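Local coordinates for Lmo2051 protein (Listeria monocytogenes, PDB 3I18), which is probably a membrane-anchored serine protease of the Lon-like S16 family, represented here by its PDZ domain, a fold that commonly binds peptide ends, at residues A[50-53]-A[54-57]. Numbering follows the deposited sequence.
Sequences SKKV and GDTV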
loop_
_atom_site.group_PDB
_atom_site.type_symbol
_atom_site.label_atom_id
_atom_site.label_comp_id
_atom_site.label_asym_id
_atom_site.label_seq_id
_atom_site.Cartn_x
_atom_site.Cartn_y
_atom_site.Cartn_z
ATOM N N SER A 50 -2.876 11.112 4.600
ATOM C CA SER A 50 -4.027 11.963 4.870
ATOM C C SER A 50 -4.987 11.242 5.804
ATOM O O SER A 50 -5.999 11.798 6.237
ATOM C CB SER A 50 -4.745 12.343 3.563
ATOM O OG SER A 50 -5.481 11.261 3.008
ATOM N N LYS A 51 -4.670 9.991 6.115
ATOM C CA LYS A 51 -5.514 9.205 7.003
ATOM C C LYS A 51 -4.938 9.192 8.414
ATOM O O LYS A 51 -3.976 9.908 8.708
ATOM C CB LYS A 51 -5.647 7.780 6.458
ATOM C CG LYS A 51 -6.217 7.750 5.055
ATOM C CD LYS A 51 -7.547 8.499 4.995
ATOM C CE LYS A 51 -8.010 8.705 3.560
ATOM N NZ LYS A 51 -9.438 9.150 3.469
ATOM N N LYS A 52 -5.529 8.383 9.286
ATOM C CA LYS A 52 -5.083 8.293 10.673
ATOM C C LYS A 52 -4.743 6.863 11.031
ATOM O O LYS A 52 -5.301 5.924 10.458
ATOM C CB LYS A 52 -6.189 8.769 11.619
ATOM C CG LYS A 52 -6.675 10.185 11.391
ATOM C CD LYS A 52 -8.156 10.290 11.728
ATOM C CE LYS A 52 -8.457 9.831 13.146
ATOM N NZ LYS A 52 -9.921 9.877 13.439
ATOM N N VAL A 53 -3.813 6.703 11.971
ATOM C CA VAL A 53 -3.434 5.382 12.446
ATOM C C VAL A 53 -4.742 4.774 12.940
ATOM O O VAL A 53 -5.539 5.462 13.572
ATOM C CB VAL A 53 -2.433 5.479 13.627
ATOM C CG1 VAL A 53 -2.191 4.099 14.234
ATOM C CG2 VAL A 53 -1.120 6.079 13.142
ATOM N N GLY A 54 -4.986 3.505 12.629
ATOM C CA GLY A 54 -6.221 2.882 13.073
ATOM C C GLY A 54 -7.303 2.871 12.013
ATOM O O GLY A 54 -8.275 2.120 12.120
ATOM N N ASP A 55 -7.153 3.715 10.997
ATOM C CA ASP A 55 -8.127 3.766 9.905
ATOM C C ASP A 55 -7.995 2.494 9.091
ATOM O O ASP A 55 -7.000 1.782 9.188
ATOM C CB ASP A 55 -7.872 4.963 8.986
ATOM C CG ASP A 55 -8.402 6.266 9.549
ATOM O OD1 ASP A 55 -9.046 6.248 10.624
ATOM O OD2 ASP A 55 -8.175 7.316 8.912
ATOM N N THR A 56 -9.005 2.223 8.278
ATOM C CA THR A 56 -9.021 1.041 7.440
ATOM C C THR A 56 -8.999 1.465 5.978
ATOM O O THR A 56 -9.751 2.356 5.577
ATOM C CB THR A 56 -10.299 0.215 7.690
ATOM O OG1 THR A 56 -10.310 -0.248 9.046
ATOM C CG2 THR A 56 -10.364 -0.964 6.742
ATOM N N VAL A 57 -8.123 0.858 5.184
ATOM C CA VAL A 57 -8.069 1.180 3.758
ATOM C C VAL A 57 -8.412 -0.062 2.950
ATOM O O VAL A 57 -8.028 -1.173 3.315
ATOM C CB VAL A 57 -6.663 1.686 3.311
ATOM C CG1 VAL A 57 -6.361 3.038 3.946
ATOM C CG2 VAL A 57 -5.592 0.678 3.673
HETATM O O HOH W 1 -8.276 5.998 13.840
#
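Lys52 and Asp55 hold each other across a type II beta turn, which in this PDZ domain carries the chain from the end of helix 41-49 into strand 56-63. Two bonds close the turn. The Asp55 amide returns to the carbonyl of Lys52, with N to O at 2.9 Å, the bond that commonly closes a beta turn. In the reverse direction the Lys52 amide donates to the Asp55 carboxylate, N to OD2 also 2.9 Å, meeting the oxygen from above the carboxylate plane rather than within it. Aspartate suits this place because its short side chain can turn back over the loop: with CG beside its own backbone N (chi1 -79°), CB and CG lie against the Lys52 carbonyl and OD2 reaches the amide. This is the tight part of the contact, and Lys51 adds to it by laying its CB 3.6 Å from Asp55 OD2. Gly54 takes the third position of the turn with a positive phi of 98°, where any CB would run into the Val53 carbonyl oxygen.

The solvent side is looser. Val53 has the extended backbone (phi -57°) that the second position of a type II turn needs; its CB bond points away from 54-57, although CG1 lies 3.3 Å from Gly54 N. Both lysine chains lead away from 54-57, Lys51 to Leu74 and the Tyr47 hydroxyl, Lys52 towards solvent, where its length is easily accommodated. At 4.7 Å from Asp55 OD1, Lys52 NZ could be a favourable but unbonded electrostatic neighbour. Already within the turn, backbone bonds from Gly54 and Asp55 to Leu74 lead into the pairing with strand 66-76. On the open side a water donates to Val53 O at 2.8 Å and, weakly, to Asp55 OD1 at 3.3 Å.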